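Local coordinates for protein farnesyl diphosphate synthase (Rhodobacter capsulatus, PDB 3M0G) that probably condenses farnesyl diphosphate with isopentenyl diphosphate to make geranylgeranyl diphosphate, a magnesium-dependent step of isoprenoid biosynthesis, at residues B[8-13]-B[45-50]; B[82-87]-B[102-107]; B[137-142]-B[183-188]; B[166-171]-B[244-249]. All blocks are in the same frame, centred on the assembly; numbering follows the deposited sequence.

Contact 1 of 4, residues B[8-13]-B[45-50]; sequences KEVQDA and RAFLAI. Unlike the reference sequence in segment 8-13: Ala13 (reference Gly).
Ile50 N gives its hydrogen bond to Ala46 O at 3.1 Å, closing the helical turn that offers Ala46, Phe47 and Ile50 to one side chain, Val10. The two methyls of the valine divide the work. With CG1 anti to the backbone N (chi1 161°), that methyl lies over the backbone of the opposite helix, with Phe47 N and Phe47 CA each 3.9 Å from Val10 CG1, and the methyl of Ala46 a little farther off. Val10 CG2 leans obliquely on the phenyl ring, 3.7 Å from Phe47 CD1, while Val10 CB lies in the ring plane at its edge. The valine and phenylalanine side chains stand roughly at right angles. Ile50 instead meets the valine tip to tip, its CD1 4.0 Å from Val10 CG2. On the other side of helix 3-23, Lys8 NZ and Asp12 OD1 form a salt bridge at 3.1 Å one turn apart, using the syn lone pair of the carboxylate. Leu3, Arg6 and Leu7 extend the packing around Phe47. The axes of segments 8-13 and 45-50 run at 107° to each other, and their meeting is one apolar joint of the all-helical isoprenoid synthase fold.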
loop_
_atom_site.group_PDB
_atom_site.type_symbol
_atom_site.label_atom_id
_atom_site.label_comp_id
_atom_site.label_asym_id
_atom_site.label_seq_id
_atom_site.Cartn_x
_atom_site.Cartn_y
_atom_site.Cartn_z
ATOM N N LYS B 8 -0.019 -28.308 -3.074
ATOM C CA LYS B 8 0.313 -28.296 -4.495
ATOM C C LYS B 8 -0.833 -27.731 -5.341
ATOM O O LYS B 8 -0.587 -26.974 -6.286
ATOM C CB LYS B 8 0.665 -29.711 -4.964
ATOM C CG LYS B 8 1.946 -29.818 -5.785
ATOM C CD LYS B 8 1.801 -29.260 -7.198
ATOM C CE LYS B 8 3.137 -29.289 -7.934
ATOM N NZ LYS B 8 3.116 -28.432 -9.151
ATOM N N GLU B 9 -2.072 -28.099 -4.995
ATOM C CA GLU B 9 -3.271 -27.576 -5.665
ATOM C C GLU B 9 -3.387 -26.056 -5.520
ATOM O O GLU B 9 -3.704 -25.359 -6.491
ATOM C CB GLU B 9 -4.545 -28.261 -5.144
ATOM C CG GLU B 9 -4.737 -29.693 -5.631
ATOM C CD GLU B 9 -5.888 -30.431 -4.938
ATOM O OE1 GLU B 9 -5.647 -31.556 -4.429
ATOM O OE2 GLU B 9 -7.025 -29.899 -4.903
ATOM N N VAL B 10 -3.117 -25.555 -4.309
ATOM C CA VAL B 10 -3.134 -24.118 -4.023
ATOM C C VAL B 10 -2.022 -23.380 -4.778
ATOM O O VAL B 10 -2.289 -22.353 -5.392
ATOM C CB VAL B 10 -3.083 -23.812 -2.491
ATOM C CG1 VAL B 10 -2.633 -22.381 -2.214
ATOM C CG2 VAL B 10 -4.447 -24.065 -1.842
ATOM N N GLN B 11 -0.797 -23.908 -4.747
ATOM C CA GLN B 11 0.312 -23.307 -5.512
ATOM C C GLN B 11 -0.023 -23.110 -7.004
ATOM O O GLN B 11 0.140 -22.008 -7.548
ATOM C CB GLN B 11 1.594 -24.132 -5.363
ATOM C CG GLN B 11 2.260 -24.002 -4.012
ATOM C CD GLN B 11 3.136 -25.190 -3.641
ATOM O OE1 GLN B 11 3.162 -26.216 -4.327
ATOM N NE2 GLN B 11 3.848 -25.057 -2.545
ATOM N N ASP B 12 -0.520 -24.171 -7.639
ATOM C CA ASP B 12 -0.852 -24.177 -9.068
ATOM C C ASP B 12 -1.980 -23.208 -9.406
ATOM O O ASP B 12 -1.963 -22.566 -10.452
ATOM C CB ASP B 12 -1.307 -25.572 -9.513
ATOM C CG ASP B 12 -0.186 -26.596 -9.545
ATOM O OD1 ASP B 12 1.008 -26.240 -9.592
ATOM O OD2 ASP B 12 -0.520 -27.793 -9.545
ATOM N N ALA B 13 -2.977 -23.144 -8.527
ATOM C CA ALA B 13 -4.126 -22.289 -8.739
ATOM C C ALA B 13 -3.699 -20.839 -8.572
ATOM O O ALA B 13 -4.065 -19.992 -9.385
ATOM C CB ALA B 13 -5.238 -22.644 -7.774
ATOM N N ARG B 45 0.755 -18.416 2.838
ATOM C CA ARG B 45 -0.253 -17.439 3.216
ATOM C C ARG B 45 -1.527 -17.614 2.391
ATOM O O ARG B 45 -2.632 -17.686 2.939
ATOM C CB ARG B 45 0.344 -16.043 3.120
ATOM C CG ARG B 45 1.462 -15.870 4.145
ATOM C CD ARG B 45 2.360 -14.666 3.844
ATOM N NE ARG B 45 3.518 -14.639 4.736
ATOM C CZ ARG B 45 4.622 -15.378 4.570
ATOM N NH1 ARG B 45 4.732 -16.224 3.552
ATOM N NH2 ARG B 45 5.616 -15.283 5.437
ATOM N N ALA B 46 -1.349 -17.728 1.076
ATOM C CA ALA B 46 -2.441 -18.005 0.158
ATOM C C ALA B 46 -3.146 -19.295 0.587
ATOM O O ALA B 46 -4.370 -19.402 0.517
ATOM C CB ALA B 46 -1.910 -18.132 -1.239
ATOM N N PHE B 47 -2.362 -20.253 1.087
ATOM C CA PHE B 47 -2.906 -21.521 1.531
ATOM C C PHE B 47 -3.779 -21.320 2.773
ATOM O O PHE B 47 -4.896 -21.793 2.826
ATOM C CB PHE B 47 -1.773 -22.527 1.769
ATOM C CG PHE B 47 -2.231 -23.867 2.237
ATOM C CD1 PHE B 47 -2.599 -24.852 1.324
ATOM C CD2 PHE B 47 -2.267 -24.159 3.595
ATOM C CE1 PHE B 47 -3.015 -26.110 1.758
ATOM C CE2 PHE B 47 -2.677 -25.420 4.042
ATOM C CZ PHE B 47 -3.050 -26.391 3.125
ATOM N N LEU B 48 -3.284 -20.568 3.745
ATOM C CA LEU B 48 -4.021 -20.248 4.972
ATOM C C LEU B 48 -5.327 -19.471 4.765
ATOM O O LEU B 48 -6.304 -19.670 5.514
ATOM C CB LEU B 48 -3.124 -19.458 5.932
ATOM C CG LEU B 48 -1.987 -20.195 6.650
ATOM C CD1 LEU B 48 -1.199 -19.153 7.438
ATOM C CD2 LEU B 48 -2.527 -21.230 7.588
ATOM N N ALA B 49 -5.349 -18.623 3.745
ATOM C CA ALA B 49 -6.531 -17.851 3.400
ATOM C C ALA B 49 -7.570 -18.795 2.841
ATOM O O ALA B 49 -8.722 -18.815 3.291
ATOM C CB ALA B 49 -6.184 -16.777 2.362
ATOM N N ILE B 50 -7.151 -19.591 1.863
ATOM C CA ILE B 50 -8.062 -20.541 1.204
ATOM C C ILE B 50 -8.570 -21.627 2.151
ATOM O O ILE B 50 -9.725 -22.118 2.026
ATOM C CB ILE B 50 -7.384 -21.186 -0.036
ATOM C CG1 ILE B 50 -7.248 -20.140 -1.154
ATOM C CG2 ILE B 50 -8.194 -22.403 -0.532
ATOM C CD1 ILE B 50 -6.201 -20.458 -2.244
#

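Contact 2 of 4, residues B[82-87]-B[102-107]; sequences DMPCMD and WDDATA. Unlike the reference sequence in segment 102-107: Asp104 (reference Glu).
The carboxylate of Asp104 and the pyrrolidine ring of Pro84 approach from opposite directions, and both oxygens lean on the same CG-CD side of the proline. Asp104 OD1 is 3.6 Å from Pro84 CD, and Asp104 OD2 is 3.7 Å from Pro84 CG, making a broad contact between carboxylate and ring methylenes. Deeper in, Met83, a selenomethionine, lays its chain beside the methyl of Ala107. Its CG is 4.0 Å from Ala107 CB, and the selenium also comes near that methyl before the bend at chi3 (-45°) turns CE aside. The helix carrying Asp104 and Ala107 is capped by Asp103, whose OD1 takes two hydrogen bonds: Thr106 N at 2.9 Å, nearly along the C-O axis, and Thr106 OG1 at 2.7 Å, from above the carboxylate plane. Across the dimer interface, Met83 packs on Val108 and Cys85 on Asp104 of the second subunit. The loop 82-87 runs through the sequence Asp-Asp-x4-Asp that begins at Asp81, consistent with the first aspartate-rich, magnesium-binding motif of prenyl synthases. Between the two segments themselves the contact is one of van der Waals touch, including aliphatic C-H groups against carboxylate oxygens, without directed polar bonds.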
loop_
_atom_site.group_PDB
_atom_site.type_symbol
_atom_site.label_atom_id
_atom_site.label_comp_id
_atom_site.label_asym_id
_atom_site.label_seq_id
_atom_site.Cartn_x
_atom_site.Cartn_y
_atom_site.Cartn_z
ATOM N N ASP B 82 15.011 -7.271 -0.084
ATOM C CA ASP B 82 16.208 -7.696 -0.817
ATOM C C ASP B 82 17.097 -6.542 -1.246
ATOM O O ASP B 82 18.264 -6.759 -1.570
ATOM C CB ASP B 82 15.825 -8.526 -2.050
ATOM C CG ASP B 82 15.167 -9.829 -1.685
ATOM O OD1 ASP B 82 15.267 -10.233 -0.501
ATOM O OD2 ASP B 82 14.516 -10.441 -2.560
HETATM N N MSE B 83 16.566 -5.316 -1.239
HETATM C CA MSE B 83 17.347 -4.166 -1.723
HETATM C C MSE B 83 18.612 -3.924 -0.888
HETATM O O MSE B 83 18.628 -4.236 0.309
HETATM C CB MSE B 83 16.498 -2.887 -1.811
HETATM C CG MSE B 83 15.428 -2.904 -2.870
HETATM SE SE MSE B 83 14.374 -1.254 -2.874
HETATM C CE MSE B 83 14.094 -1.071 -0.977
ATOM N N PRO B 84 19.662 -3.351 -1.521
ATOM C CA PRO B 84 20.991 -3.149 -0.917
ATOM C C PRO B 84 20.950 -2.457 0.448
ATOM O O PRO B 84 21.645 -2.885 1.366
ATOM C CB PRO B 84 21.718 -2.283 -1.953
ATOM C CG PRO B 84 21.066 -2.668 -3.259
ATOM C CD PRO B 84 19.617 -2.828 -2.904
ATOM N N CYS B 85 20.133 -1.413 0.583
ATOM C CA CYS B 85 20.045 -0.668 1.845
ATOM C C CYS B 85 19.282 -1.443 2.914
ATOM O O CYS B 85 19.244 -1.042 4.065
ATOM C CB CYS B 85 19.406 0.708 1.621
ATOM S SG CYS B 85 17.690 0.610 1.123
HETATM N N MSE B 86 18.666 -2.555 2.520
HETATM C CA MSE B 86 17.946 -3.402 3.445
HETATM C C MSE B 86 18.772 -4.669 3.678
HETATM O O MSE B 86 19.867 -4.599 4.242
HETATM C CB MSE B 86 16.548 -3.714 2.887
HETATM C CG MSE B 86 15.651 -2.475 2.691
HETATM SE SE MSE B 86 14.586 -2.098 4.304
HETATM C CE MSE B 86 13.552 -3.666 4.246
ATOM N N ASP B 87 18.271 -5.812 3.222
ATOM C CA ASP B 87 18.966 -7.084 3.394
ATOM C C ASP B 87 20.046 -7.358 2.358
ATOM O O ASP B 87 20.913 -8.205 2.594
ATOM C CB ASP B 87 17.975 -8.251 3.408
ATOM C CG ASP B 87 16.963 -8.147 4.524
ATOM O OD1 ASP B 87 17.103 -7.275 5.424
ATOM O OD2 ASP B 87 16.018 -8.945 4.492
ATOM N N TRP B 102 16.528 -5.815 -12.708
ATOM C CA TRP B 102 16.260 -4.505 -13.305
ATOM C C TRP B 102 17.216 -3.447 -12.721
ATOM O O TRP B 102 18.373 -3.341 -13.142
ATOM C CB TRP B 102 14.773 -4.144 -13.164
ATOM C CG TRP B 102 13.859 -4.956 -14.081
ATOM C CD1 TRP B 102 13.423 -4.599 -15.328
ATOM C CD2 TRP B 102 13.315 -6.269 -13.831
ATOM N NE1 TRP B 102 12.626 -5.591 -15.858
ATOM C CE2 TRP B 102 12.545 -6.626 -14.960
ATOM C CE3 TRP B 102 13.393 -7.166 -12.758
ATOM C CZ2 TRP B 102 11.851 -7.848 -15.046
ATOM C CZ3 TRP B 102 12.698 -8.388 -12.843
ATOM C CH2 TRP B 102 11.950 -8.713 -13.989
ATOM N N ASP B 103 16.745 -2.672 -11.755
ATOM C CA ASP B 103 17.613 -1.819 -10.951
ATOM C C ASP B 103 16.901 -1.478 -9.643
ATOM O O ASP B 103 15.787 -1.961 -9.413
ATOM C CB ASP B 103 18.077 -0.567 -11.729
ATOM C CG ASP B 103 16.926 0.221 -12.359
ATOM O OD1 ASP B 103 15.774 0.111 -11.896
ATOM O OD2 ASP B 103 17.196 0.998 -13.306
ATOM N N ASP B 104 17.543 -0.681 -8.788
ATOM C CA ASP B 104 16.956 -0.290 -7.500
ATOM C C ASP B 104 15.645 0.499 -7.658
ATOM O O ASP B 104 14.679 0.260 -6.928
ATOM C CB ASP B 104 17.963 0.500 -6.653
ATOM C CG ASP B 104 19.015 -0.383 -6.008
ATOM O OD1 ASP B 104 19.040 -1.590 -6.269
ATOM O OD2 ASP B 104 19.843 0.150 -5.240
ATOM N N ALA B 105 15.619 1.432 -8.610
ATOM C CA ALA B 105 14.414 2.226 -8.898
ATOM C C ALA B 105 13.217 1.329 -9.225
ATOM O O ALA B 105 12.116 1.519 -8.692
ATOM C CB ALA B 105 14.674 3.190 -10.048
ATOM N N THR B 106 13.446 0.359 -10.110
ATOM C CA THR B 106 12.416 -0.618 -10.486
ATOM C C THR B 106 11.934 -1.491 -9.321
ATOM O O THR B 106 10.731 -1.782 -9.231
ATOM C CB THR B 106 12.863 -1.483 -11.677
ATOM O OG1 THR B 106 13.332 -0.625 -12.725
ATOM C CG2 THR B 106 11.709 -2.333 -12.194
ATOM N N ALA B 107 12.845 -1.910 -8.432
ATOM C CA ALA B 107 12.432 -2.625 -7.220
ATOM C C ALA B 107 11.566 -1.784 -6.253
ATOM O O ALA B 107 10.589 -2.272 -5.707
ATOM C CB ALA B 107 13.660 -3.229 -6.485
#

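Contact 3 of 4, residues B[137-142]-B[183-188]; sequences VAALAQ and ISFAAQ
Ala139 is the first residue of segment 137-142 to touch, its methyl lying in the plane of the Phe185 ring at the edge, with CB 3.8 Å from Phe185 CD1. The peptide that follows comes obliquely, near the same CD1-CE1 part of the rim, and Leu140 N is 3.5 Å from Phe185 CD1. Leu140 then climbs over one face. Its CB is 3.7 Å from Phe185 CE1, and because CG stands anti to the backbone N (chi1 -176°) the chain runs on across the ring until CD1 hangs above the centre. This is a CH-pi contact, with Leu140 CD1 4.0 Å from the Phe185 centroid and only 12° off the ring normal. Ala141, next in line, is turned away and packs on Phe119, and on Glu120 of the second subunit. Leu140 also touches Phe119 and Ala118 of helix 104-121. Near the ring on helix 168-194, Gln188 NE2 bonds back to Ser184 OG at 2.7 Å, while Gln188 OE1 is taken by Arg198, so that amide is tied at both ends. The side-chain contact is apolar: an aromatic ring, lying also against the 139-140 peptide, is touched by an alanine methyl at its rim and a leucine methyl over one face, and is held by dispersion and by weak C-H attraction to the pi cloud.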
loop_
_atom_site.group_PDB
_atom_site.type_symbol
_atom_site.label_atom_id
_atom_site.label_comp_id
_atom_site.label_asym_id
_atom_site.label_seq_id
_atom_site.Cartn_x
_atom_site.Cartn_y
_atom_site.Cartn_z
ATOM N N VAL B 137 -9.906 -5.275 3.935
ATOM C CA VAL B 137 -8.958 -4.159 3.739
ATOM C C VAL B 137 -8.394 -3.658 5.070
ATOM O O VAL B 137 -7.180 -3.457 5.186
ATOM C CB VAL B 137 -9.604 -2.953 2.942
ATOM C CG1 VAL B 137 -8.683 -1.716 2.894
ATOM C CG2 VAL B 137 -10.000 -3.389 1.536
ATOM N N ALA B 138 -9.271 -3.439 6.059
ATOM C CA ALA B 138 -8.835 -2.967 7.377
ATOM C C ALA B 138 -7.855 -3.963 8.001
ATOM O O ALA B 138 -6.844 -3.572 8.556
ATOM C CB ALA B 138 -10.035 -2.716 8.317
ATOM N N ALA B 139 -8.160 -5.249 7.871
ATOM C CA ALA B 139 -7.345 -6.301 8.457
ATOM C C ALA B 139 -5.989 -6.406 7.782
ATOM O O ALA B 139 -4.998 -6.614 8.461
ATOM C CB ALA B 139 -8.089 -7.651 8.418
ATOM N N LEU B 140 -5.955 -6.233 6.458
ATOM C CA LEU B 140 -4.716 -6.264 5.666
ATOM C C LEU B 140 -3.853 -5.080 6.015
ATOM O O LEU B 140 -2.634 -5.213 6.184
ATOM C CB LEU B 140 -5.028 -6.241 4.155
ATOM C CG LEU B 140 -3.855 -6.362 3.163
ATOM C CD1 LEU B 140 -2.956 -7.584 3.453
ATOM C CD2 LEU B 140 -4.273 -6.316 1.695
ATOM N N ALA B 141 -4.491 -3.925 6.143
ATOM C CA ALA B 141 -3.777 -2.699 6.504
ATOM C C ALA B 141 -3.180 -2.751 7.900
ATOM O O ALA B 141 -2.045 -2.311 8.114
ATOM C CB ALA B 141 -4.680 -1.487 6.346
ATOM N N GLN B 142 -3.946 -3.228 8.871
ATOM C CA GLN B 142 -3.415 -3.399 10.227
ATOM C C GLN B 142 -2.158 -4.281 10.238
ATOM O O GLN B 142 -1.155 -3.956 10.882
ATOM C CB GLN B 142 -4.495 -3.967 11.156
ATOM C CG GLN B 142 -5.463 -2.899 11.660
ATOM C CD GLN B 142 -6.788 -3.469 12.139
ATOM O OE1 GLN B 142 -6.835 -4.474 12.853
ATOM N NE2 GLN B 142 -7.886 -2.820 11.739
ATOM N N ILE B 183 0.749 -13.531 8.493
ATOM C CA ILE B 183 0.186 -14.892 8.628
ATOM C C ILE B 183 -1.177 -14.874 9.322
ATOM O O ILE B 183 -2.065 -15.704 8.996
ATOM C CB ILE B 183 1.180 -15.844 9.349
ATOM C CG1 ILE B 183 2.244 -16.341 8.359
ATOM C CG2 ILE B 183 0.454 -17.024 10.055
ATOM C CD1 ILE B 183 3.682 -16.425 8.961
ATOM N N SER B 184 -1.312 -14.003 10.321
ATOM C CA SER B 184 -2.571 -13.840 11.044
ATOM C C SER B 184 -3.654 -13.248 10.141
ATOM O O SER B 184 -4.827 -13.673 10.186
ATOM C CB SER B 184 -2.396 -12.967 12.290
ATOM O OG SER B 184 -3.646 -12.865 12.983
ATOM N N PHE B 185 -3.268 -12.276 9.309
ATOM C CA PHE B 185 -4.212 -11.833 8.296
ATOM C C PHE B 185 -4.706 -13.014 7.472
ATOM O O PHE B 185 -5.910 -13.183 7.354
ATOM C CB PHE B 185 -3.669 -10.776 7.350
ATOM C CG PHE B 185 -4.584 -10.515 6.180
ATOM C CD1 PHE B 185 -5.717 -9.697 6.337
ATOM C CD2 PHE B 185 -4.353 -11.109 4.941
ATOM C CE1 PHE B 185 -6.596 -9.447 5.260
ATOM C CE2 PHE B 185 -5.214 -10.851 3.863
ATOM C CZ PHE B 185 -6.342 -10.015 4.029
ATOM N N ALA B 186 -3.794 -13.809 6.886
ATOM C CA ALA B 186 -4.203 -14.949 6.020
ATOM C C ALA B 186 -5.142 -15.920 6.719
ATOM O O ALA B 186 -6.114 -16.420 6.118
ATOM C CB ALA B 186 -2.975 -15.725 5.482
ATOM N N ALA B 187 -4.836 -16.204 7.983
ATOM C CA ALA B 187 -5.584 -17.176 8.760
ATOM C C ALA B 187 -6.976 -16.677 9.106
ATOM O O ALA B 187 -7.907 -17.449 9.172
ATOM C CB ALA B 187 -4.818 -17.542 10.020
ATOM N N GLN B 188 -7.108 -15.373 9.297
ATOM C CA GLN B 188 -8.385 -14.786 9.651
ATOM C C GLN B 188 -9.247 -14.501 8.436
ATOM O O GLN B 188 -10.434 -14.243 8.583
ATOM C CB GLN B 188 -8.172 -13.491 10.398
ATOM C CG GLN B 188 -7.626 -13.646 11.789
ATOM C CD GLN B 188 -7.442 -12.313 12.432
ATOM O OE1 GLN B 188 -8.419 -11.649 12.756
ATOM N NE2 GLN B 188 -6.180 -11.890 12.617
#

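Contact 4 of 4, residues B[166-171]-B[244-249]; sequences LTLDEI and VSLLGL
Leu246 CB leaves helix 243-247 in the direction of the other segment, and CG, anti to the carbonyl carbon (chi1 -69°), is the fork from which the two methyls reach across. CD1 does most of the touching. It lies beside the first turn of helix 168-194, 3.7 Å from Leu168 CA, with Thr167 C at 4.0 Å from the same Leu246 CD1. Leu168 CD1 is 4.2 Å from Leu246 CD1. Ile171, one turn on, points its CG1 and CD1 at the same methyl, tip to tip, though the modelled separation is too close to be taken literally. Leu246 CD2 takes the other direction and stops 3.9 Å from Leu166 O, in the loop before helix 168-194. Leu247 adds a looser neighbour, its CD2 4.6 Å from Leu168 CD1. The turn that receives the leucine is closed by a capping box: Glu170 N bonds to Thr167 OG1 at 3.2 Å, and Thr167 N returns an almost straight bond (177°) to Glu170 OE2, which receives it on its anti side. Behind Leu246, Gly248 N closes its helix onto Val244 O at 2.8 Å, and the glycine then takes a positive phi (93°) that breaks the helix. This is a contact near the protein surface, where the short helix 243-247, coming after the unmodelled residues 222-239 and just before helix 249-265, lays one leucine against the N-terminal end of the long helix 168-194.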
loop_
_atom_site.group_PDB
_atom_site.type_symbol
_atom_site.label_atom_id
_atom_site.label_comp_id
_atom_site.label_asym_id
_atom_site.label_seq_id
_atom_site.Cartn_x
_atom_site.Cartn_y
_atom_site.Cartn_z
ATOM N N LEU B 166 19.445 -8.393 21.008
ATOM C CA LEU B 166 18.066 -8.222 21.470
ATOM C C LEU B 166 17.694 -9.255 22.530
ATOM O O LEU B 166 18.194 -10.381 22.523
ATOM C CB LEU B 166 17.035 -8.271 20.321
ATOM C CG LEU B 166 17.079 -7.282 19.152
ATOM C CD1 LEU B 166 15.774 -7.352 18.362
ATOM C CD2 LEU B 166 17.396 -5.827 19.557
ATOM N N THR B 167 16.799 -8.851 23.428
ATOM C CA THR B 167 16.256 -9.744 24.430
ATOM C C THR B 167 15.139 -10.574 23.826
ATOM O O THR B 167 14.615 -10.269 22.722
ATOM C CB THR B 167 15.663 -8.992 25.629
ATOM O OG1 THR B 167 14.518 -8.231 25.206
ATOM C CG2 THR B 167 16.703 -8.068 26.259
ATOM N N LEU B 168 14.742 -11.595 24.572
ATOM C CA LEU B 168 13.664 -12.455 24.118
ATOM C C LEU B 168 12.421 -11.619 23.823
ATOM O O LEU B 168 11.810 -11.759 22.765
ATOM C CB LEU B 168 13.358 -13.550 25.146
ATOM C CG LEU B 168 12.216 -14.495 24.758
ATOM C CD1 LEU B 168 12.503 -15.228 23.467
ATOM C CD2 LEU B 168 11.916 -15.482 25.895
ATOM N N ASP B 169 12.074 -10.740 24.760
ATOM C CA ASP B 169 10.902 -9.894 24.625
ATOM C C ASP B 169 10.968 -9.021 23.364
ATOM O O ASP B 169 9.971 -8.886 22.649
ATOM C CB ASP B 169 10.677 -9.082 25.899
ATOM C CG ASP B 169 10.213 -9.943 27.066
ATOM O OD1 ASP B 169 9.791 -11.097 26.829
ATOM O OD2 ASP B 169 10.277 -9.474 28.226
ATOM N N GLU B 170 12.151 -8.463 23.086
ATOM C CA GLU B 170 12.383 -7.722 21.841
ATOM C C GLU B 170 12.251 -8.542 20.551
ATOM O O GLU B 170 11.543 -8.113 19.622
ATOM C CB GLU B 170 13.699 -6.918 21.899
ATOM C CG GLU B 170 13.612 -5.778 22.921
ATOM C CD GLU B 170 14.959 -5.284 23.438
ATOM O OE1 GLU B 170 14.979 -4.165 23.984
ATOM O OE2 GLU B 170 15.983 -5.997 23.331
ATOM N N ILE B 171 12.900 -9.706 20.469
ATOM C CA ILE B 171 12.777 -10.526 19.253
ATOM C C ILE B 171 11.370 -11.097 19.031
ATOM O O ILE B 171 10.991 -11.358 17.881
ATOM C CB ILE B 171 13.903 -11.621 19.038
ATOM C CG1 ILE B 171 13.742 -12.819 19.975
ATOM C CG2 ILE B 171 15.301 -11.015 19.094
ATOM C CD1 ILE B 171 14.513 -14.074 19.485
ATOM N N VAL B 244 17.496 -19.629 18.392
ATOM C CA VAL B 244 18.512 -20.618 18.760
ATOM C C VAL B 244 19.520 -20.040 19.766
ATOM O O VAL B 244 19.842 -20.679 20.775
ATOM C CB VAL B 244 19.262 -21.191 17.524
ATOM C CG1 VAL B 244 20.283 -22.240 17.954
ATOM C CG2 VAL B 244 18.289 -21.798 16.536
ATOM N N SER B 245 20.030 -18.845 19.498
ATOM C CA SER B 245 20.944 -18.220 20.447
ATOM C C SER B 245 20.242 -17.936 21.796
ATOM O O SER B 245 20.818 -18.169 22.860
ATOM C CB SER B 245 21.595 -16.957 19.867
ATOM O OG SER B 245 20.684 -15.881 19.825
ATOM N N LEU B 246 18.982 -17.484 21.754
ATOM C CA LEU B 246 18.256 -17.225 23.005
ATOM C C LEU B 246 17.768 -18.467 23.746
ATOM O O LEU B 246 17.905 -18.552 24.964
ATOM C CB LEU B 246 17.120 -16.224 22.801
ATOM C CG LEU B 246 17.512 -14.776 22.505
ATOM C CD1 LEU B 246 16.299 -13.989 22.043
ATOM C CD2 LEU B 246 18.147 -14.112 23.706
ATOM N N LEU B 247 17.206 -19.430 23.028
ATOM C CA LEU B 247 16.581 -20.588 23.679
ATOM C C LEU B 247 17.447 -21.841 23.726
ATOM O O LEU B 247 17.192 -22.742 24.518
ATOM C CB LEU B 247 15.219 -20.900 23.051
ATOM C CG LEU B 247 14.140 -19.804 23.091
ATOM C CD1 LEU B 247 12.953 -20.157 22.191
ATOM C CD2 LEU B 247 13.655 -19.541 24.521
ATOM N N GLY B 248 18.484 -21.887 22.903
ATOM C CA GLY B 248 19.276 -23.108 22.736
ATOM C C GLY B 248 18.665 -23.835 21.555
ATOM O O GLY B 248 17.528 -23.564 21.194
ATOM N N LEU B 249 19.415 -24.744 20.942
ATOM C CA LEU B 249 18.904 -25.508 19.803
ATOM C C LEU B 249 17.772 -26.439 20.213
ATOM O O LEU B 249 16.692 -26.389 19.624
ATOM C CB LEU B 249 20.029 -26.282 19.090
ATOM C CG LEU B 249 19.644 -27.061 17.817
ATOM C CD1 LEU B 249 18.701 -26.260 16.915
ATOM C CD2 LEU B 249 20.903 -27.508 17.035
#

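From the N terminus, contact 1 closes first, bringing helix 3-23 onto helix 44-55 after a passage through helix 29-37. Contact 2 follows in series: it closes the short excursion through the two-stranded hairpin and helix 98-101, joining the loop after helix 60-81 to helix 104-121. Contact 3 brings helix 130-144 to helix 168-194, and contact 4 returns helix 243-247 to the start of helix 168-194 over a chain that includes the unmodelled 222-239; the two cross, their centres about 26 Å apart. Contacts 1 and 3 touch, Leu48 packing on Ile183 and Ala186, which joins helix 44-55, and through contact 1 helix 3-23, to helix 168-194. Contacts 2 and 3 both border the second subunit.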